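PDB 4ZGP: cell division cycle protein 123 from Schizosaccharomyces pombe, which acts as an ATP-dependent folding chaperone that binds the gamma subunit of the translation initiation factor eIF2 and lets it assemble with the alpha and beta subunits. Local coordinates for residues P187-T192 / N212-L217; E193-V198 / D267-S272; E225-D230 / V247-D252. All blocks are in the same frame, centred on the assembly; numbering follows the deposited sequence. Where two conformers were deposited one is given.

Contact 1. Residues P187-T192 / N212-L217; sequences PMHAST and NYYEFL. With ADP (adenosine-5'-diphosphate), chain C.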
loop_
_atom_site.group_PDB
_atom_site.type_symbol
_atom_site.label_atom_id
_atom_site.label_comp_id
_atom_site.label_asym_id
_atom_site.label_seq_id
_atom_site.Cartn_x
_atom_site.Cartn_y
_atom_site.Cartn_z
ATOM N N PRO A 187 -10.553 1.099 12.376
ATOM C CA PRO A 187 -11.674 0.846 11.475
ATOM C C PRO A 187 -11.740 1.972 10.443
ATOM O O PRO A 187 -11.701 3.136 10.824
ATOM C CB PRO A 187 -12.880 0.848 12.415
ATOM C CG PRO A 187 -12.464 1.766 13.545
ATOM C CD PRO A 187 -10.981 1.544 13.714
ATOM N N MET A 188 -11.789 1.652 9.159
ATOM C CA MET A 188 -11.882 2.724 8.171
ATOM C C MET A 188 -13.065 2.506 7.237
ATOM O O MET A 188 -13.376 1.378 6.866
ATOM C CB MET A 188 -10.573 2.876 7.381
ATOM C CG MET A 188 -10.061 1.641 6.678
ATOM S SD MET A 188 -9.006 2.078 5.261
ATOM C CE MET A 188 -7.820 3.205 5.962
ATOM N N HIS A 189 -13.742 3.594 6.889
ATOM C CA HIS A 189 -14.867 3.535 5.962
ATOM C C HIS A 189 -14.329 3.243 4.563
ATOM O O HIS A 189 -13.653 4.079 3.983
ATOM C CB HIS A 189 -15.655 4.843 5.973
ATOM C CG HIS A 189 -17.023 4.737 5.366
ATOM N ND1 HIS A 189 -17.580 3.533 4.982
ATOM C CD2 HIS A 189 -17.956 5.681 5.101
ATOM C CE1 HIS A 189 -18.796 3.742 4.502
ATOM N NE2 HIS A 189 -19.047 5.036 4.562
ATOM N N ALA A 190 -14.622 2.061 4.034
ATOM C CA ALA A 190 -14.033 1.632 2.768
ATOM C C ALA A 190 -14.334 2.606 1.636
ATOM O O ALA A 190 -13.524 2.758 0.707
ATOM C CB ALA A 190 -14.525 0.232 2.401
ATOM N N SER A 191 -15.490 3.266 1.716
ATOM C CA SER A 191 -15.974 4.099 0.619
ATOM C C SER A 191 -15.426 5.519 0.654
ATOM O O SER A 191 -15.723 6.305 -0.235
ATOM C CB SER A 191 -17.508 4.155 0.614
ATOM O OG SER A 191 -18.082 2.876 0.387
ATOM N N THR A 192 -14.659 5.878 1.678
ATOM C CA THR A 192 -14.020 7.196 1.634
ATOM C C THR A 192 -12.501 7.042 1.491
ATOM O O THR A 192 -11.726 7.913 1.924
ATOM C CB THR A 192 -14.368 8.066 2.854
ATOM O OG1 THR A 192 -13.864 7.460 4.035
ATOM C CG2 THR A 192 -15.900 8.228 2.985
ATOM N N ASN A 212 -18.327 -0.199 -3.891
ATOM C CA ASN A 212 -19.717 0.036 -3.538
ATOM C C ASN A 212 -20.103 1.484 -3.718
ATOM O O ASN A 212 -19.375 2.390 -3.317
ATOM C CB ASN A 212 -19.990 -0.416 -2.107
ATOM C CG ASN A 212 -19.893 -1.919 -1.954
ATOM O OD1 ASN A 212 -20.676 -2.661 -2.548
ATOM N ND2 ASN A 212 -18.922 -2.381 -1.165
ATOM N N TYR A 213 -21.248 1.685 -4.351
ATOM C CA TYR A 213 -21.822 3.001 -4.526
ATOM C C TYR A 213 -22.008 3.667 -3.166
ATOM O O TYR A 213 -22.337 3.006 -2.190
ATOM C CB TYR A 213 -23.146 2.890 -5.271
ATOM C CG TYR A 213 -23.968 4.146 -5.265
ATOM C CD1 TYR A 213 -23.656 5.208 -6.105
ATOM C CD2 TYR A 213 -25.072 4.266 -4.424
ATOM C CE1 TYR A 213 -24.415 6.366 -6.099
ATOM C CE2 TYR A 213 -25.832 5.412 -4.409
ATOM C CZ TYR A 213 -25.507 6.454 -5.249
ATOM O OH TYR A 213 -26.274 7.591 -5.232
ATOM N N TYR A 214 -21.757 4.969 -3.104
ATOM C CA TYR A 214 -21.872 5.714 -1.850
ATOM C C TYR A 214 -22.293 7.127 -2.222
ATOM O O TYR A 214 -21.485 7.931 -2.669
ATOM C CB TYR A 214 -20.548 5.683 -1.068
ATOM C CG TYR A 214 -20.597 6.297 0.323
ATOM C CD1 TYR A 214 -21.732 6.181 1.125
ATOM C CD2 TYR A 214 -19.499 6.983 0.838
ATOM C CE1 TYR A 214 -21.772 6.742 2.400
ATOM C CE2 TYR A 214 -19.525 7.549 2.103
ATOM C CZ TYR A 214 -20.665 7.426 2.883
ATOM O OH TYR A 214 -20.688 7.982 4.147
ATOM N N GLU A 215 -23.585 7.414 -2.089
ATOM C CA GLU A 215 -24.150 8.665 -2.604
ATOM C C GLU A 215 -23.516 9.916 -1.984
ATOM O O GLU A 215 -23.439 10.948 -2.638
ATOM C CB GLU A 215 -25.666 8.703 -2.386
ATOM C CG GLU A 215 -26.095 8.821 -0.927
ATOM C CD GLU A 215 -25.717 7.600 -0.108
ATOM O OE1 GLU A 215 -25.580 6.500 -0.701
ATOM O OE2 GLU A 215 -25.542 7.743 1.122
ATOM N N PHE A 216 -23.039 9.800 -0.748
ATOM C CA PHE A 216 -22.400 10.918 -0.038
ATOM C C PHE A 216 -21.234 11.535 -0.821
ATOM O O PHE A 216 -20.928 12.718 -0.675
ATOM C CB PHE A 216 -21.911 10.447 1.338
ATOM C CG PHE A 216 -21.292 11.539 2.183
ATOM C CD1 PHE A 216 -22.097 12.457 2.862
ATOM C CD2 PHE A 216 -19.909 11.639 2.318
ATOM C CE1 PHE A 216 -21.534 13.471 3.656
ATOM C CE2 PHE A 216 -19.330 12.654 3.106
ATOM C CZ PHE A 216 -20.145 13.572 3.773
ATOM N N LEU A 217 -20.575 10.726 -1.643
ATOM C CA LEU A 217 -19.401 11.189 -2.371
ATOM C C LEU A 217 -19.753 12.237 -3.424
ATOM O O LEU A 217 -19.025 13.207 -3.611
ATOM C CB LEU A 217 -18.693 10.001 -3.028
ATOM C CG LEU A 217 -18.292 8.866 -2.085
ATOM C CD1 LEU A 217 -17.581 7.762 -2.841
ATOM C CD2 LEU A 217 -17.414 9.392 -0.919
HETATM P PB ADP C . -2.506 -1.650 -1.156
HETATM O O1B ADP C . -2.007 -0.268 -1.552
HETATM O O2B ADP C . -1.499 -2.760 -1.402
HETATM O O3B ADP C . -3.927 -1.872 -1.631
HETATM P PA ADP C . -3.094 -0.512 1.443
HETATM O O1A ADP C . -3.405 0.703 0.604
HETATM O O2A ADP C . -2.138 -0.468 2.623
HETATM O O3A ADP C . -2.572 -1.691 0.468
HETATM O "O5'" ADP C . -4.502 -1.059 1.987
HETATM C "C5'" ADP C . -5.162 -2.191 1.421
HETATM C "C4'" ADP C . -6.544 -2.187 2.049
HETATM O "O4'" ADP C . -6.449 -2.637 3.402
HETATM C "C3'" ADP C . -7.101 -0.774 2.103
HETATM O "O3'" ADP C . -8.034 -0.546 1.042
HETATM C "C2'" ADP C . -7.765 -0.660 3.459
HETATM O "O2'" ADP C . -9.182 -0.830 3.354
HETATM C "C1'" ADP C . -7.194 -1.794 4.286
HETATM N N9 ADP C . -6.268 -1.197 5.280
HETATM C C8 ADP C . -5.017 -0.762 5.015
HETATM N N7 ADP C . -4.429 -0.267 6.139
HETATM C C5 ADP C . -5.318 -0.385 7.151
HETATM C C6 ADP C . -5.330 -0.066 8.598
HETATM N N6 ADP C . -4.233 0.496 9.170
HETATM N N1 ADP C . -6.455 -0.350 9.307
HETATM C C2 ADP C . -7.526 -0.918 8.711
HETATM N N3 ADP C . -7.585 -1.237 7.401
HETATM C C4 ADP C . -6.527 -1.001 6.581
HETATM O O HOH W 1 -20.684 2.257 0.622
#
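The CA atoms of Ser191 and Tyr214 are 6.6 Å apart, where a short 3-10 turn at 190-191 meets the loop leading into helix 216-219. In this ATP-grasp protein the 187-192 loop joins strand 180-184 to strand 193-199 and runs beside the nucleotide. His189 and Tyr214 form an offset edge-to-face pair, with ring planes at 71°. The histidine supplies the edge and the tyrosine the face, and His189 NE2 sits 3.3 Å from Tyr214 CZ. Both side chains have CG anti to the backbone N (chi1 -163° and -174°), and they reach for each other from opposite directions. Thr192 CG2 touches the edge of the tyrosine ring, while Thr192 OG1 is bonded to the backbone O of Ile249. Ser191 CB lies 3.5 Å from Tyr214 CD2. Ser191 OG is bonded to Asp210 and also accepts from a water, which gives a second, weak bond to Tyr213 O. At the other end of the loop, Met188 SD is 3.5 Å from O2' of the ADP ribose. Ser191 O is buried without a polar partner; Leu217 presses both methyls on it, CD1 at 3.5 Å and CD2 at 3.6 Å.

Contact 2. Residues E193-V198 / D267-S272; sequences EFRCFV and DGLLFS. With ADP (adenosine-5'-diphosphate), chain C.
The guanidinium of Arg195 turns to a main-chain oxygen, Asp267 O, rather than to the Asp267 carboxylate. The bond from Arg195 NH1 to Asp267 O is 2.9 Å long with an N-H...O angle of 158°. It lies in the guanidinium plane and meets a lone pair of the carbonyl. A water extends the grip, accepting from both Arg195 NH1 and Asp267 N. The Asp267 carboxylate is used within its own loop. Its OD1 takes the backbone N of Leu269 at 2.8 Å, from above the carboxylate plane, which makes an Asx turn. A type II' turn follows from Gly268 to Phe271.

Arg195 reaches the loop because CG stands anti to the backbone N (chi1 175°) and the chain bends at chi3. NE forms a salt bridge with Asp246, and NH2 lies close to Arg209. Arg195 NH2 stops 3.7 Å from ADP O1B, too far for a hydrogen bond, while Arg209 NH2 does bond the ADP. Leu269 crosses the arginine at about a right angle, its CD1 3.7 Å from Arg195 CD. A leucine in place of Arg195 would probably leave Asp246 without its charge partner and Asp267 O without its donor, so the loop would be less firmly tied to the strand.

Further along the strand, Phe197 CZ meets Gly268 O at 3.6 Å, and Phe197 CE1 packs on Phe271 CD2 at 3.8 Å. On the nucleotide side, in one of its two deposited conformers, Glu193 OE1 accepts from O3' of the ADP ribose at 2.7 Å, while OE2 pairs with Arg209. Strand 193-199 thus carries ribose- and phosphate-side residues of the nucleotide site of an ATP-grasp fold.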
loop_
_atom_site.group_PDB
_atom_site.type_symbol
_atom_site.label_atom_id
_atom_site.label_comp_id
_atom_site.label_asym_id
_atom_site.label_seq_id
_atom_site.Cartn_x
_atom_site.Cartn_y
_atom_site.Cartn_z
ATOM N N GLU A 193 -12.109 5.942 0.858
ATOM C CA GLU A 193 -10.723 5.779 0.448
ATOM C C GLU A 193 -10.624 5.983 -1.061
ATOM O O GLU A 193 -11.527 5.607 -1.816
ATOM C CB GLU A 193 -10.171 4.410 0.848
ATOM C CG GLU A 193 -8.708 4.482 1.255
ATOM C CD GLU A 193 -7.951 3.197 1.041
ATOM O OE1 GLU A 193 -8.566 2.112 1.153
ATOM O OE2 GLU A 193 -6.740 3.287 0.757
ATOM N N PHE A 194 -9.530 6.602 -1.492
ATOM C CA PHE A 194 -9.379 6.924 -2.916
ATOM C C PHE A 194 -8.004 6.520 -3.417
ATOM O O PHE A 194 -7.043 6.476 -2.654
ATOM C CB PHE A 194 -9.584 8.429 -3.172
ATOM C CG PHE A 194 -10.927 8.933 -2.746
ATOM C CD1 PHE A 194 -12.007 8.876 -3.618
ATOM C CD2 PHE A 194 -11.120 9.420 -1.454
ATOM C CE1 PHE A 194 -13.280 9.322 -3.221
ATOM C CE2 PHE A 194 -12.396 9.889 -1.051
ATOM C CZ PHE A 194 -13.462 9.840 -1.936
ATOM N N ARG A 195 -7.915 6.276 -4.718
ATOM C CA ARG A 195 -6.632 6.038 -5.356
ATOM C C ARG A 195 -6.370 7.192 -6.317
ATOM O O ARG A 195 -7.243 7.543 -7.098
ATOM C CB ARG A 195 -6.632 4.704 -6.086
ATOM C CG ARG A 195 -5.350 4.459 -6.877
ATOM C CD ARG A 195 -5.073 2.975 -7.063
ATOM N NE ARG A 195 -4.692 2.321 -5.813
ATOM C CZ ARG A 195 -4.340 1.044 -5.718
ATOM N NH1 ARG A 195 -4.353 0.278 -6.801
ATOM N NH2 ARG A 195 -3.974 0.528 -4.535
ATOM N N CYS A 196 -5.167 7.764 -6.248
ATOM C CA CYS A 196 -4.887 9.083 -6.815
ATOM C C CYS A 196 -3.653 9.001 -7.689
ATOM O O CYS A 196 -2.585 8.542 -7.271
ATOM C CB CYS A 196 -4.690 10.125 -5.712
ATOM S SG CYS A 196 -5.995 10.105 -4.433
ATOM N N PHE A 197 -3.804 9.468 -8.916
ATOM C CA PHE A 197 -2.818 9.226 -9.939
ATOM C C PHE A 197 -2.113 10.528 -10.271
ATOM O O PHE A 197 -2.747 11.560 -10.497
ATOM C CB PHE A 197 -3.496 8.625 -11.179
ATOM C CG PHE A 197 -4.179 7.319 -10.911
ATOM C CD1 PHE A 197 -5.493 7.281 -10.465
ATOM C CD2 PHE A 197 -3.519 6.127 -11.126
ATOM C CE1 PHE A 197 -6.121 6.061 -10.229
ATOM C CE2 PHE A 197 -4.144 4.911 -10.889
ATOM C CZ PHE A 197 -5.440 4.876 -10.446
ATOM N N VAL A 198 -0.788 10.469 -10.266
ATOM C CA VAL A 198 0.040 11.640 -10.372
ATOM C C VAL A 198 0.992 11.483 -11.547
ATOM O O VAL A 198 1.683 10.483 -11.651
ATOM C CB VAL A 198 0.877 11.867 -9.085
ATOM C CG1 VAL A 198 1.782 13.066 -9.260
ATOM C CG2 VAL A 198 -0.032 12.044 -7.871
ATOM N N ASP A 267 -3.082 -1.521 -9.633
ATOM C CA ASP A 267 -4.471 -1.555 -10.139
ATOM C C ASP A 267 -5.023 -0.160 -10.453
ATOM O O ASP A 267 -5.021 0.727 -9.600
ATOM C CB ASP A 267 -5.391 -2.254 -9.129
ATOM C CG ASP A 267 -6.700 -2.724 -9.755
ATOM O OD1 ASP A 267 -7.090 -2.188 -10.819
ATOM O OD2 ASP A 267 -7.336 -3.648 -9.185
ATOM N N GLY A 268 -5.497 0.047 -11.688
ATOM C CA GLY A 268 -6.014 1.347 -12.078
ATOM C C GLY A 268 -7.445 1.545 -11.618
ATOM O O GLY A 268 -7.983 2.653 -11.654
ATOM N N LEU A 269 -8.063 0.450 -11.182
ATOM C CA LEU A 269 -9.409 0.467 -10.608
ATOM C C LEU A 269 -10.446 0.976 -11.611
ATOM O O LEU A 269 -10.782 0.249 -12.546
ATOM C CB LEU A 269 -9.423 1.287 -9.306
ATOM C CG LEU A 269 -8.532 0.684 -8.202
ATOM C CD1 LEU A 269 -8.539 1.604 -6.971
ATOM C CD2 LEU A 269 -9.009 -0.712 -7.794
ATOM N N LEU A 270 -10.967 2.188 -11.430
ATOM C CA LEU A 270 -11.974 2.707 -12.366
ATOM C C LEU A 270 -11.351 3.342 -13.608
ATOM O O LEU A 270 -12.071 3.772 -14.520
ATOM C CB LEU A 270 -12.887 3.721 -11.681
ATOM C CG LEU A 270 -13.672 3.098 -10.526
ATOM C CD1 LEU A 270 -14.606 4.136 -9.921
ATOM C CD2 LEU A 270 -14.444 1.878 -11.037
ATOM N N PHE A 271 -10.022 3.414 -13.634
ATOM C CA PHE A 271 -9.289 3.876 -14.819
ATOM C C PHE A 271 -8.541 2.735 -15.489
ATOM O O PHE A 271 -8.062 1.817 -14.827
ATOM C CB PHE A 271 -8.277 4.981 -14.461
ATOM C CG PHE A 271 -8.912 6.225 -13.957
ATOM C CD1 PHE A 271 -9.418 7.169 -14.837
ATOM C CD2 PHE A 271 -9.031 6.453 -12.602
ATOM C CE1 PHE A 271 -10.030 8.317 -14.380
ATOM C CE2 PHE A 271 -9.640 7.608 -12.136
ATOM C CZ PHE A 271 -10.154 8.541 -13.026
ATOM N N SER A 272 -8.421 2.786 -16.813
ATOM C CA SER A 272 -7.506 1.874 -17.481
ATOM C C SER A 272 -6.150 2.546 -17.642
ATOM O O SER A 272 -6.054 3.771 -17.700
ATOM C CB SER A 272 -8.030 1.476 -18.861
ATOM O OG SER A 272 -7.947 2.594 -19.721
HETATM P PB ADP C . -2.506 -1.650 -1.156
HETATM O O1B ADP C . -2.007 -0.268 -1.552
HETATM O O2B ADP C . -1.499 -2.760 -1.402
HETATM O O3B ADP C . -3.927 -1.872 -1.631
HETATM P PA ADP C . -3.094 -0.512 1.443
HETATM O O1A ADP C . -3.405 0.703 0.604
HETATM O O2A ADP C . -2.138 -0.468 2.623
HETATM O O3A ADP C . -2.572 -1.691 0.468
HETATM O "O5'" ADP C . -4.502 -1.059 1.987
HETATM C "C5'" ADP C . -5.162 -2.191 1.421
HETATM C "C4'" ADP C . -6.544 -2.187 2.049
HETATM O "O4'" ADP C . -6.449 -2.637 3.402
HETATM C "C3'" ADP C . -7.101 -0.774 2.103
HETATM O "O3'" ADP C . -8.034 -0.546 1.042
HETATM C "C2'" ADP C . -7.765 -0.660 3.459
HETATM O "O2'" ADP C . -9.182 -0.830 3.354
HETATM C "C1'" ADP C . -7.194 -1.794 4.286
HETATM N N9 ADP C . -6.268 -1.197 5.280
HETATM C C8 ADP C . -5.017 -0.762 5.015
HETATM N N7 ADP C . -4.429 -0.267 6.139
HETATM C C5 ADP C . -5.318 -0.385 7.151
HETATM C C6 ADP C . -5.330 -0.066 8.598
HETATM N N6 ADP C . -4.233 0.496 9.170
HETATM N N1 ADP C . -6.455 -0.350 9.307
HETATM C C2 ADP C . -7.526 -0.918 8.711
HETATM N N3 ADP C . -7.585 -1.237 7.401
HETATM C C4 ADP C . -6.527 -1.001 6.581
HETATM O O HOH W 2 -2.824 -2.486 -6.946
#

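Contact 3. Residues E225-D230 / V247-D252; sequences EKLISD and VYIHKD
Leu227 and Ile228 of helix 221-233 pack on Val247 and Ile249 of strand 243-250, a helix lying against one face of the mixed sheet of this ATP-grasp protein. The axes of segments 225-230 and 247-250 pass 10.1 Å apart, their N-to-C directions at 130°. The tight part is apolar. Ile228 CG1 touches Ile249 CD1 at 3.6 Å, the two side chains crossing at about a right angle. Leu227 CD1 meets the other branch of the same residue, Ile249 CG2, also at 3.6 Å. Ile249 can serve both because CG1 is anti to its carbonyl carbon (chi1 -62°) and CG2 is anti to its backbone N, so the branches spread towards different helix residues. Val247 lies farther off, in one conformer with CG2 4.1 Å from Ile228 CG1. Phe194 and Cys196 of the neighbouring strand 193-199 continue this core.

The solvent side is looser. Exposed Asp252, in the turn after the strand, meets Leu227 mainly through its backbone; its carboxylate comes no nearer than OD1 to CD1 at 4.5 Å. On the helix, Lys226 forms a salt bridge with Asp230 one turn on. At this edge Leu227 CD1 rests 3.8 Å from Asp252 C.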
loop_
_atom_site.group_PDB
_atom_site.type_symbol
_atom_site.label_atom_id
_atom_site.label_comp_id
_atom_site.label_asym_id
_atom_site.label_seq_id
_atom_site.Cartn_x
_atom_site.Cartn_y
_atom_site.Cartn_z
ATOM N N GLU A 225 -11.747 16.488 -3.416
ATOM C CA GLU A 225 -10.728 16.873 -4.371
ATOM C C GLU A 225 -9.740 17.854 -3.751
ATOM O O GLU A 225 -8.526 17.708 -3.920
ATOM C CB GLU A 225 -11.354 17.480 -5.632
ATOM C CG GLU A 225 -10.309 17.938 -6.641
ATOM C CD GLU A 225 -10.917 18.614 -7.859
ATOM O OE1 GLU A 225 -10.148 19.142 -8.687
ATOM O OE2 GLU A 225 -12.158 18.616 -7.987
ATOM N N LYS A 226 -10.262 18.843 -3.027
ATOM C CA LYS A 226 -9.404 19.853 -2.404
ATOM C C LYS A 226 -8.493 19.219 -1.362
ATOM O O LYS A 226 -7.318 19.544 -1.293
ATOM C CB LYS A 226 -10.245 20.970 -1.760
ATOM C CG LYS A 226 -9.452 21.949 -0.917
ATOM C CD LYS A 226 -8.374 22.670 -1.721
ATOM C CE LYS A 226 -7.894 23.941 -1.010
ATOM N NZ LYS A 226 -7.638 23.730 0.446
ATOM N N LEU A 227 -9.031 18.319 -0.552
ATOM C CA LEU A 227 -8.205 17.639 0.453
ATOM C C LEU A 227 -7.114 16.751 -0.185
ATOM O O LEU A 227 -5.997 16.671 0.328
ATOM C CB LEU A 227 -9.070 16.798 1.376
ATOM C CG LEU A 227 -10.003 17.592 2.289
ATOM C CD1 LEU A 227 -10.892 16.652 3.093
ATOM C CD2 LEU A 227 -9.207 18.522 3.204
ATOM N N ILE A 228 -7.437 16.107 -1.303
ATOM C CA ILE A 228 -6.456 15.273 -2.018
ATOM C C ILE A 228 -5.371 16.144 -2.650
ATOM O O ILE A 228 -4.187 15.809 -2.587
ATOM C CB ILE A 228 -7.141 14.397 -3.093
ATOM C CG1 ILE A 228 -8.015 13.338 -2.396
ATOM C CG2 ILE A 228 -6.119 13.711 -3.996
ATOM C CD1 ILE A 228 -8.912 12.498 -3.324
ATOM N N SER A 229 -5.787 17.245 -3.273
ATOM C CA SER A 229 -4.879 18.232 -3.863
ATOM C C SER A 229 -3.915 18.786 -2.810
ATOM O O SER A 229 -2.707 18.912 -3.027
ATOM C CB SER A 229 -5.700 19.369 -4.490
ATOM O OG SER A 229 -4.903 20.249 -5.252
ATOM N N ASP A 230 -4.476 19.148 -1.665
ATOM C CA ASP A 230 -3.669 19.674 -0.567
ATOM C C ASP A 230 -2.658 18.653 -0.062
ATOM O O ASP A 230 -1.512 19.005 0.237
ATOM C CB ASP A 230 -4.559 20.117 0.588
ATOM C CG ASP A 230 -5.302 21.418 0.299
ATOM O OD1 ASP A 230 -4.940 22.134 -0.669
ATOM O OD2 ASP A 230 -6.251 21.718 1.051
ATOM N N VAL A 247 -5.410 7.291 -0.425
ATOM C CA VAL A 247 -5.741 8.196 0.670
ATOM C C VAL A 247 -7.025 7.782 1.353
ATOM O O VAL A 247 -7.919 7.256 0.721
ATOM C CB VAL A 247 -5.901 9.635 0.190
ATOM C CG1 VAL A 247 -4.603 10.139 -0.260
ATOM C CG2 VAL A 247 -6.932 9.721 -0.930
ATOM N N TYR A 248 -7.076 8.010 2.660
ATOM C CA TYR A 248 -8.282 7.785 3.432
ATOM C C TYR A 248 -8.731 9.144 3.961
ATOM O O TYR A 248 -7.967 9.847 4.616
ATOM C CB TYR A 248 -8.028 6.813 4.581
ATOM C CG TYR A 248 -9.252 6.628 5.458
ATOM C CD1 TYR A 248 -10.457 6.213 4.915
ATOM C CD2 TYR A 248 -9.184 6.844 6.833
ATOM C CE1 TYR A 248 -11.594 6.039 5.724
ATOM C CE2 TYR A 248 -10.312 6.657 7.654
ATOM C CZ TYR A 248 -11.509 6.260 7.090
ATOM O OH TYR A 248 -12.631 6.084 7.893
ATOM N N ILE A 249 -9.961 9.532 3.655
ATOM C CA ILE A 249 -10.427 10.856 4.051
ATOM C C ILE A 249 -11.560 10.683 5.033
ATOM O O ILE A 249 -12.552 10.043 4.741
ATOM C CB ILE A 249 -10.865 11.697 2.839
ATOM C CG1 ILE A 249 -9.663 11.899 1.910
ATOM C CG2 ILE A 249 -11.396 13.066 3.300
ATOM C CD1 ILE A 249 -9.953 12.685 0.626
ATOM N N HIS A 250 -11.379 11.233 6.222
ATOM C CA HIS A 250 -12.318 10.995 7.298
ATOM C C HIS A 250 -12.409 12.267 8.127
ATOM O O HIS A 250 -11.394 12.805 8.550
ATOM C CB HIS A 250 -11.866 9.808 8.147
ATOM C CG HIS A 250 -12.797 9.480 9.271
ATOM N ND1 HIS A 250 -14.042 8.925 9.067
ATOM C CD2 HIS A 250 -12.657 9.608 10.612
ATOM C CE1 HIS A 250 -14.634 8.734 10.234
ATOM N NE2 HIS A 250 -13.815 9.145 11.186
ATOM N N LYS A 251 -13.628 12.763 8.325
ATOM C CA LYS A 251 -13.835 13.993 9.094
ATOM C C LYS A 251 -12.911 15.128 8.662
ATOM O O LYS A 251 -12.211 15.715 9.495
ATOM C CB LYS A 251 -13.640 13.720 10.584
ATOM C CG LYS A 251 -14.564 12.677 11.162
ATOM C CD LYS A 251 -14.103 12.311 12.574
ATOM C CE LYS A 251 -15.220 12.421 13.595
ATOM N NZ LYS A 251 -16.039 13.662 13.486
ATOM N N ASP A 252 -12.892 15.402 7.356
ATOM C CA ASP A 252 -12.180 16.534 6.761
ATOM C C ASP A 252 -10.668 16.447 6.916
ATOM O O ASP A 252 -9.972 17.461 6.842
ATOM C CB ASP A 252 -12.674 17.863 7.350
ATOM C CG ASP A 252 -14.035 18.253 6.828
ATOM O OD1 ASP A 252 -14.351 17.895 5.668
ATOM O OD2 ASP A 252 -14.788 18.917 7.574
#

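How the contacts relate
The contacts gather at one mixed sheet: contact 2 uses strand 193-199, contact 3 its antiparallel neighbour 243-250. Segment 187-192 of contact 1 precedes 193-199; 212-217 leads into helix 216-219. Centres of contacts 1 and 3 are about 13 Å apart, each about 15 Å from that of contact 2. Along the chain, 193-198 falls between 187-192 and 212-217, contact 1 closes before contact 3 opens, and 267-272 comes last. Probable backbone bonds join them: Thr192 O with Ile249 N, and Phe194 N with Val247 O. Contacts 1 and 2 touch ADP. Contact 3 packs helix 221-233 on the face carrying Phe194 and Cys196, so strand 193-199 turns Glu193 and Arg195 to the nucleotide and core residues to the helix.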